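Local coordinates for cytochrome P450 (PDB 5L92), which probably acts as a haem-dependent monooxygenase that oxidises steroids, and binds corticosterone beside its haem, at residues Glu204-Pro209 with Val216-Lys221; Asn24-Tyr29 with Ala320-Glu325. All blocks are in the same frame, centred on the assembly; numbering follows the deposited sequence.

Contact 1: Glu204-Pro209 with Val216-Lys221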
ATOM      1  N   GLU A 204       2.769  11.039  26.297  1.00 43.22           N
ATOM      2  CA  GLU A 204       3.858  10.253  26.870  1.00 45.37           C
ATOM      3  C   GLU A 204       5.219  10.700  26.338  1.00 48.96           C
ATOM      4  O   GLU A 204       6.208  10.701  27.084  1.00 52.05           O
ATOM      5  CB  GLU A 204       3.654   8.769  26.592  1.00 41.44           C
ATOM      6  CG  GLU A 204       2.419   8.172  27.180  1.00 40.27           C
ATOM      7  CD  GLU A 204       2.230   6.712  26.798  1.00 40.25           C
ATOM      8  OE1 GLU A 204       2.939   6.201  25.890  1.00 42.44           O
ATOM      9  OE2 GLU A 204       1.367   6.062  27.406  1.00 41.46           O
ATOM     10  N   LYS A 205       5.302  11.049  25.062  1.00 46.48           N
ATOM     11  CA  LYS A 205       6.564  11.436  24.454  1.00 48.70           C
ATOM     12  C   LYS A 205       7.010  12.855  24.732  1.00 50.61           C
ATOM     13  O   LYS A 205       8.168  13.164  24.622  1.00 51.20           O
ATOM     14  CB  LYS A 205       6.569  11.150  22.961  1.00 45.91           C
ATOM     15  CG  LYS A 205       6.329   9.699  22.647  1.00 44.36           C
ATOM     16  CD  LYS A 205       7.087   9.166  21.474  1.00 43.49           C
ATOM     17  CE  LYS A 205       6.928   7.663  21.380  1.00 39.37           C
ATOM     18  NZ  LYS A 205       8.175   6.998  21.753  1.00 39.35           N
ATOM     19  N   ARG A 206       6.096  13.720  25.094  1.00 51.50           N
ATOM     20  CA  ARG A 206       6.474  15.081  25.464  1.00 52.54           C
ATOM     21  C   ARG A 206       7.298  15.029  26.737  1.00 52.59           C
ATOM     22  O   ARG A 206       8.114  15.870  26.989  1.00 54.39           O
ATOM     23  CB  ARG A 206       5.258  15.933  25.703  1.00 50.59           C
ATOM     24  CG  ARG A 206       4.686  16.473  24.454  1.00 52.12           C
ATOM     25  CD  ARG A 206       4.045  17.800  24.657  1.00 55.75           C
ATOM     26  NE  ARG A 206       4.020  18.441  23.386  1.00 54.89           N
ATOM     27  CZ  ARG A 206       2.983  18.415  22.594  1.00 59.51           C
ATOM     28  NH1 ARG A 206       1.874  17.821  22.995  1.00 63.35           N
ATOM     29  NH2 ARG A 206       3.055  19.025  21.431  1.00 55.27           N
ATOM     30  N   THR A 207       7.044  14.010  27.518  1.00 53.10           N
ATOM     31  CA  THR A 207       7.676  13.771  28.778  1.00 56.57           C
ATOM     32  C   THR A 207       8.910  12.919  28.665  1.00 60.60           C
ATOM     33  O   THR A 207       9.922  13.182  29.291  1.00 61.97           O
ATOM     34  CB  THR A 207       6.700  12.974  29.683  1.00 60.15           C
ATOM     35  OG1 THR A 207       5.527  13.742  29.910  1.00 58.45           O
ATOM     36  CG2 THR A 207       7.318  12.540  30.996  1.00 64.08           C
ATOM     37  N   ARG A 208       8.805  11.873  27.876  1.00 57.93           N
ATOM     38  CA  ARG A 208       9.863  10.877  27.747  1.00 58.32           C
ATOM     39  C   ARG A 208      10.093  10.632  26.259  1.00 54.86           C
ATOM     40  O   ARG A 208       9.674   9.597  25.727  1.00 53.26           O
ATOM     41  CB  ARG A 208       9.457   9.590  28.470  1.00 65.04           C
ATOM     42  CG  ARG A 208      10.570   8.573  28.700  1.00 77.04           C
ATOM     43  CD  ARG A 208      10.114   7.421  29.610  1.00 77.29           C
ATOM     44  NE  ARG A 208      10.471   7.706  30.994  1.00 90.22           N
ATOM     45  CZ  ARG A 208      11.714   7.645  31.467  1.00 93.34           C
ATOM     46  NH1 ARG A 208      12.715   7.296  30.660  1.00 90.21           N
ATOM     47  NH2 ARG A 208      11.961   7.939  32.742  1.00 83.81           N
ATOM     48  N   PRO A 209      10.731  11.559  25.547  1.00 53.00           N
ATOM     49  CA  PRO A 209      10.916  11.332  24.107  1.00 50.83           C
ATOM     50  C   PRO A 209      11.795  10.124  23.851  1.00 50.31           C
ATOM     51  O   PRO A 209      12.325   9.500  24.775  1.00 51.23           O
ATOM     52  CB  PRO A 209      11.581  12.624  23.609  1.00 49.95           C
ATOM     53  CG  PRO A 209      11.668  13.536  24.797  1.00 51.74           C
ATOM     54  CD  PRO A 209      11.537  12.697  26.015  1.00 51.27           C
ATOM     55  N   VAL A 216      10.624  13.039  16.992  1.00 39.40           N
ATOM     56  CA  VAL A 216      11.319  13.961  16.111  1.00 39.89           C
ATOM     57  C   VAL A 216      10.391  15.076  15.663  1.00 41.19           C
ATOM     58  O   VAL A 216      10.835  16.207  15.475  1.00 42.68           O
ATOM     59  CB  VAL A 216      11.922  13.211  14.915  1.00 39.23           C
ATOM     60  CG1 VAL A 216      12.451  14.202  13.900  1.00 39.16           C
ATOM     61  CG2 VAL A 216      13.045  12.306  15.391  1.00 41.59           C
ATOM     62  N   LEU A 217       9.100  14.790  15.470  1.00 39.96           N
ATOM     63  CA  LEU A 217       8.197  15.839  15.015  1.00 40.77           C
ATOM     64  C   LEU A 217       7.778  16.761  16.147  1.00 43.18           C
ATOM     65  O   LEU A 217       7.542  17.946  15.909  1.00 43.60           O
ATOM     66  CB  LEU A 217       6.955  15.234  14.387  1.00 39.16           C
ATOM     67  CG  LEU A 217       7.229  14.498  13.092  1.00 37.23           C
ATOM     68  CD1 LEU A 217       6.182  13.427  12.930  1.00 33.84           C
ATOM     69  CD2 LEU A 217       7.216  15.505  11.967  1.00 41.12           C
ATOM     70  N   LEU A 218       7.639  16.217  17.358  1.00 43.23           N
ATOM     71  CA  LEU A 218       7.453  17.041  18.553  1.00 45.06           C
ATOM     72  C   LEU A 218       8.636  17.985  18.750  1.00 46.80           C
ATOM     73  O   LEU A 218       8.453  19.181  18.998  1.00 47.95           O
ATOM     74  CB  LEU A 218       7.274  16.148  19.775  1.00 41.25           C
ATOM     75  CG  LEU A 218       5.991  15.314  19.767  1.00 41.51           C
ATOM     76  CD1 LEU A 218       6.055  14.233  20.839  1.00 42.80           C
ATOM     77  CD2 LEU A 218       4.784  16.198  19.984  1.00 44.08           C
ATOM     78  N   GLN A 219       9.862  17.459  18.644  1.00 46.55           N
ATOM     79  CA  GLN A 219      11.043  18.316  18.691  1.00 49.55           C
ATOM     80  C   GLN A 219      10.967  19.421  17.639  1.00 49.77           C
ATOM     81  O   GLN A 219      11.195  20.596  17.944  1.00 50.45           O
ATOM     82  CB  GLN A 219      12.311  17.468  18.518  1.00 51.84           C
ATOM     83  CG  GLN A 219      13.633  18.181  18.865  1.00 59.03           C
ATOM     84  CD  GLN A 219      13.563  18.916  20.205  1.00 65.49           C
ATOM     85  OE1 GLN A 219      13.361  20.135  20.251  1.00 66.51           O
ATOM     86  NE2 GLN A 219      13.704  18.172  21.303  1.00 66.80           N
ATOM     87  N   ALA A 220      10.618  19.081  16.397  1.00 47.60           N
ATOM     88  CA  ALA A 220      10.461  20.123  15.381  1.00 49.46           C
ATOM     89  C   ALA A 220       9.359  21.109  15.744  1.00 49.26           C
ATOM     90  O   ALA A 220       9.435  22.286  15.381  1.00 50.46           O
ATOM     91  CB  ALA A 220      10.167  19.514  14.014  1.00 44.45           C
ATOM     92  N   LYS A 221       8.319  20.653  16.434  1.00 49.45           N
ATOM     93  CA  LYS A 221       7.260  21.575  16.833  1.00 50.98           C
ATOM     94  C   LYS A 221       7.747  22.547  17.907  1.00 51.85           C
ATOM     95  O   LYS A 221       7.506  23.752  17.809  1.00 51.85           O
ATOM     96  CB  LYS A 221       6.037  20.802  17.326  1.00 49.24           C
ATOM     97  CG  LYS A 221       4.761  21.667  17.381  1.00 50.51           C
ATOM     98  CD  LYS A 221       3.502  20.879  17.775  1.00 51.16           C
ATOM     99  CE  LYS A 221       2.385  21.815  18.277  1.00 50.94           C
ATOM    100  NZ  LYS A 221       2.403  21.988  19.758  1.00 56.81           N
TER
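The tight connection between the G and H helices of the cytochrome P450 fold is packed here, with L218 of helix 213-222 wedged between K205 and R206 of helix 177-207. The backbones come nearest at R206 and L218, whose CA atoms are 7.2 Å apart. Each branch of the leucine has its own partner. CD1 of L218 rests on the aliphatic root of the lysine, 3.8 Å from K205 CB, while L218 CD2 lies over one face of the R206 guanidinium, toward its rim, at 3.6 Å from R206 NH2. The arginine gets there by a bend at chi2 (-149°), which carries its chain across the leucine at about a right angle. The K205 chain, by contrast, leads away from the leucine, and its NZ makes a salt bridge to D212 in the connection and a hydrogen bond to the carbonyl of G152.

K221, one turn on from L218, comes in obliquely at the NH2 end of the guanidinium. Its CG is anti to the backbone N (chi1 -164°), and the chain runs out extended and bends only at its last torsion, bringing K221 NZ to 3.5 Å from R206 NH2. Both groups are donors, so nothing bonds them directly; what gathers them is D229, in a salt bridge with R206 and a long, weak ion pair with K221. The carboxylate probably offsets the closeness of the two charges. L218 also touches I232, so the leucine and the arginine both tie into helix 229-245, the first part of the long central helix of the fold. This is the G-H helix junction of the P450 fold, where one buried leucine meets the lysine and arginine at the end of the G helix.

Contact 2: Asn24-Tyr29 with Ala320-Glu325; sequences NPFSWY and AHRDAE
A cation-pi stack joins the start of the A helix of the P450 fold to the loop after helix 317-320, the guanidinium of R322 lying flat on the ring of F26. The two planes are 17° apart, and R322 CZ sits 3.6 Å from the ring centroid, 16° off the ring normal. R322 NH2 reaches furthest in over the face, above the ring's centre, coming within 3.2 Å of F26 CE2. At the root of the phenylalanine, R322 NH1 passes F26 CB at 3.7 Å. A bend at chi2 (-69°) folds the arginine chain so that its flat end can be laid on the ring. The other face of F26 is covered by P25, its CD 3.9 Å above the ring plane, which makes the ring the filling between a proline and a cation.

Both ends of the guanidinium have polar partners as well: NH1 forms a salt bridge with E331, and NH2 donates to the carbonyl of Y285. Together they fix the group's rotation in a buried place. With F26 cut back to an alanine, a gap is likely to open between P25 and R322, and the buried cation would lose the aromatic face it rests on.

The arginine sits in a type I turn from A320 to D323, followed by an Asx turn in which D323 OD1 accepts from E325 N at 3.0 Å. The loop is tied to helix 275-285, where R284, the arginine of the ExxR motif, donates to H321 O, and to the start of helix 52-60 through D323 and Y52 N, with R33 of helix 26-33 packing alongside.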
ATOM      1  N   ASN A  24      -8.511 -11.002 -10.096  1.00 34.34           N
ATOM      2  CA  ASN A  24      -7.999 -10.906 -11.462  1.00 33.32           C
ATOM      3  C   ASN A  24      -8.901  -9.949 -12.244  1.00 32.66           C
ATOM      4  O   ASN A  24      -9.690 -10.352 -13.108  1.00 31.65           O
ATOM      5  CB  ASN A  24      -7.878 -12.289 -12.108  1.00 33.90           C
ATOM      6  CG  ASN A  24      -6.844 -13.182 -11.391  1.00 32.55           C
ATOM      7  OD1 ASN A  24      -5.637 -13.028 -11.571  1.00 31.03           O
ATOM      8  ND2 ASN A  24      -7.324 -14.095 -10.557  1.00 31.86           N
ATOM      9  N   PRO A  25      -8.794  -8.656 -11.951  1.00 31.81           N
ATOM     10  CA  PRO A  25      -9.555  -7.637 -12.679  1.00 30.81           C
ATOM     11  C   PRO A  25      -8.975  -7.271 -14.039  1.00 30.71           C
ATOM     12  O   PRO A  25      -9.522  -6.386 -14.711  1.00 30.34           O
ATOM     13  CB  PRO A  25      -9.490  -6.428 -11.724  1.00 30.32           C
ATOM     14  CG  PRO A  25      -8.147  -6.598 -11.016  1.00 30.70           C
ATOM     15  CD  PRO A  25      -7.977  -8.088 -10.857  1.00 30.65           C
ATOM     16  N   PHE A  26      -7.926  -7.954 -14.494  1.00 30.24           N
ATOM     17  CA  PHE A  26      -7.146  -7.432 -15.615  1.00 30.27           C
ATOM     18  C   PHE A  26      -7.834  -7.587 -16.971  1.00 31.65           C
ATOM     19  O   PHE A  26      -7.566  -6.783 -17.861  1.00 30.43           O
ATOM     20  CB  PHE A  26      -5.756  -8.083 -15.609  1.00 30.19           C
ATOM     21  CG  PHE A  26      -5.106  -8.045 -14.223  1.00 29.40           C
ATOM     22  CD1 PHE A  26      -4.677  -6.865 -13.698  1.00 28.11           C
ATOM     23  CD2 PHE A  26      -4.979  -9.193 -13.468  1.00 29.26           C
ATOM     24  CE1 PHE A  26      -4.100  -6.816 -12.431  1.00 27.20           C
ATOM     25  CE2 PHE A  26      -4.409  -9.145 -12.218  1.00 29.33           C
ATOM     26  CZ  PHE A  26      -3.995  -7.952 -11.697  1.00 27.11           C
ATOM     27  N   SER A  27      -8.743  -8.539 -17.134  1.00 30.83           N
ATOM     28  CA  SER A  27      -9.505  -8.606 -18.384  1.00 33.54           C
ATOM     29  C   SER A  27     -10.445  -7.412 -18.522  1.00 31.29           C
ATOM     30  O   SER A  27     -10.580  -6.836 -19.610  1.00 32.75           O
ATOM     31  CB  SER A  27     -10.290  -9.919 -18.455  1.00 33.66           C
ATOM     32  OG  SER A  27      -9.417 -10.982 -18.739  1.00 42.64           O
ATOM     33  N   TRP A  28     -11.086  -7.025 -17.422  1.00 30.61           N
ATOM     34  CA  TRP A  28     -11.892  -5.809 -17.382  1.00 30.83           C
ATOM     35  C   TRP A  28     -11.078  -4.568 -17.731  1.00 30.60           C
ATOM     36  O   TRP A  28     -11.501  -3.753 -18.570  1.00 31.56           O
ATOM     37  CB  TRP A  28     -12.504  -5.643 -16.002  1.00 30.73           C
ATOM     38  CG  TRP A  28     -13.381  -4.400 -15.868  1.00 31.26           C
ATOM     39  CD1 TRP A  28     -14.462  -4.066 -16.657  1.00 32.09           C
ATOM     40  CD2 TRP A  28     -13.238  -3.323 -14.917  1.00 31.57           C
ATOM     41  NE1 TRP A  28     -14.998  -2.860 -16.242  1.00 33.34           N
ATOM     42  CE2 TRP A  28     -14.271  -2.388 -15.180  1.00 32.97           C
ATOM     43  CE3 TRP A  28     -12.347  -3.062 -13.868  1.00 30.81           C
ATOM     44  CZ2 TRP A  28     -14.453  -1.239 -14.410  1.00 32.94           C
ATOM     45  CZ3 TRP A  28     -12.524  -1.915 -13.116  1.00 30.64           C
ATOM     46  CH2 TRP A  28     -13.563  -1.011 -13.400  1.00 33.12           C
ATOM     47  N   TYR A  29      -9.933  -4.370 -17.042  1.00 30.14           N
ATOM     48  CA  TYR A  29      -9.037  -3.262 -17.367  1.00 28.92           C
ATOM     49  C   TYR A  29      -8.723  -3.228 -18.863  1.00 30.29           C
ATOM     50  O   TYR A  29      -8.734  -2.162 -19.492  1.00 31.08           O
ATOM     51  CB  TYR A  29      -7.709  -3.372 -16.591  1.00 27.93           C
ATOM     52  CG  TYR A  29      -7.715  -3.285 -15.070  1.00 27.50           C
ATOM     53  CD1 TYR A  29      -8.765  -2.712 -14.360  1.00 27.23           C
ATOM     54  CD2 TYR A  29      -6.620  -3.757 -14.350  1.00 27.80           C
ATOM     55  CE1 TYR A  29      -8.737  -2.656 -12.967  1.00 27.26           C
ATOM     56  CE2 TYR A  29      -6.585  -3.710 -12.990  1.00 26.97           C
ATOM     57  CZ  TYR A  29      -7.634  -3.138 -12.293  1.00 26.46           C
ATOM     58  OH  TYR A  29      -7.586  -3.076 -10.930  1.00 24.24           O
ATOM     59  N   ALA A 320      -3.126   0.823 -15.858  1.00 24.77           N
ATOM     60  CA  ALA A 320      -1.987   1.467 -16.502  1.00 25.86           C
ATOM     61  C   ALA A 320      -0.802   0.523 -16.622  1.00 26.56           C
ATOM     62  O   ALA A 320      -0.024   0.616 -17.580  1.00 27.53           O
ATOM     63  CB  ALA A 320      -1.562   2.712 -15.719  1.00 25.81           C
ATOM     64  N   HIS A 321      -0.610  -0.351 -15.623  1.00 25.25           N
ATOM     65  CA  HIS A 321       0.542  -1.231 -15.556  1.00 26.11           C
ATOM     66  C   HIS A 321       0.507  -2.347 -16.599  1.00 26.49           C
ATOM     67  O   HIS A 321       1.523  -3.045 -16.741  1.00 27.01           O
ATOM     68  CB  HIS A 321       0.623  -1.866 -14.177  1.00 25.21           C
ATOM     69  CG  HIS A 321       1.038  -0.928 -13.094  1.00 25.45           C
ATOM     70  ND1 HIS A 321       0.848  -1.208 -11.757  1.00 24.52           N
ATOM     71  CD2 HIS A 321       1.603   0.300 -13.152  1.00 25.60           C
ATOM     72  CE1 HIS A 321       1.328  -0.211 -11.038  1.00 24.56           C
ATOM     73  NE2 HIS A 321       1.774   0.724 -11.857  1.00 25.55           N
ATOM     74  N   ARG A 322      -0.654  -2.554 -17.245  1.00 26.90           N
ATOM     75  CA  ARG A 322      -0.895  -3.534 -18.294  1.00 29.89           C
ATOM     76  C   ARG A 322      -1.084  -2.892 -19.679  1.00 30.44           C
ATOM     77  O   ARG A 322      -1.545  -3.556 -20.604  1.00 31.63           O
ATOM     78  CB  ARG A 322      -2.134  -4.368 -17.961  1.00 31.21           C
ATOM     79  CG  ARG A 322      -2.195  -5.042 -16.602  1.00 31.19           C
ATOM     80  CD  ARG A 322      -1.196  -6.149 -16.475  1.00 31.34           C
ATOM     81  NE  ARG A 322      -1.293  -6.939 -15.243  1.00 28.37           N
ATOM     82  CZ  ARG A 322      -1.761  -8.185 -15.187  1.00 28.57           C
ATOM     83  NH1 ARG A 322      -2.198  -8.808 -16.274  1.00 31.23           N
ATOM     84  NH2 ARG A 322      -1.768  -8.822 -14.048  1.00 25.87           N
ATOM     85  N   ASP A 323      -0.755  -1.621 -19.831  1.00 29.77           N
ATOM     86  CA  ASP A 323      -0.976  -0.874 -21.059  1.00 31.44           C
ATOM     87  C   ASP A 323       0.110  -1.239 -22.079  1.00 33.03           C
ATOM     88  O   ASP A 323       1.307  -1.073 -21.803  1.00 32.45           O
ATOM     89  CB  ASP A 323      -0.944   0.617 -20.709  1.00 30.24           C
ATOM     90  CG  ASP A 323      -1.331   1.516 -21.866  1.00 31.93           C
ATOM     91  OD1 ASP A 323      -0.938   1.216 -23.017  1.00 33.11           O
ATOM     92  OD2 ASP A 323      -2.019   2.542 -21.613  1.00 29.16           O
ATOM     93  N   ALA A 324      -0.297  -1.742 -23.248  1.00 33.43           N
ATOM     94  CA  ALA A 324       0.697  -2.286 -24.186  1.00 35.25           C
ATOM     95  C   ALA A 324       1.650  -1.214 -24.712  1.00 35.78           C
ATOM     96  O   ALA A 324       2.821  -1.513 -24.995  1.00 33.89           O
ATOM     97  CB  ALA A 324       0.007  -2.970 -25.347  1.00 34.74           C
ATOM     98  N   GLU A 325       1.176   0.037 -24.816  1.00 36.36           N
ATOM     99  CA  GLU A 325       2.013   1.134 -25.280  1.00 37.26           C
ATOM    100  C   GLU A 325       3.226   1.355 -24.383  1.00 35.87           C
ATOM    101  O   GLU A 325       4.213   1.937 -24.822  1.00 34.99           O
ATOM    102  CB  GLU A 325       1.185   2.426 -25.386  1.00 41.34           C
ATOM    103  CG  GLU A 325       0.015   2.384 -26.418  1.00 45.98           C
ATOM    104  CD  GLU A 325       0.428   2.619 -27.873  1.00 60.59           C
ATOM    105  OE1 GLU A 325       1.216   3.553 -28.164  1.00 49.92           O
ATOM    106  OE2 GLU A 325      -0.066   1.875 -28.752  1.00 73.07           O
TER

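The two contacts belong to opposite sides of the molecule, their centres 46 Å apart and their nearest atoms about 28 Å apart, with the chain's centre between them. In sequence, contact 1 is nested within the long loop that contact 2 closes. Contact 1 joins consecutive helices, with six residues between its segments, whereas contact 2 brings together segments with 290 residues between them, linking the N-terminal region to the loop beyond helix 317-320. Neither lies at an annotated site: the F26 side chain is about 13 Å from the haem. Both use an arginine guanidinium lying over a nonpolar group, exposed at R206 but buried at R322, and each arginine is anchored to an acidic residue outside its pair.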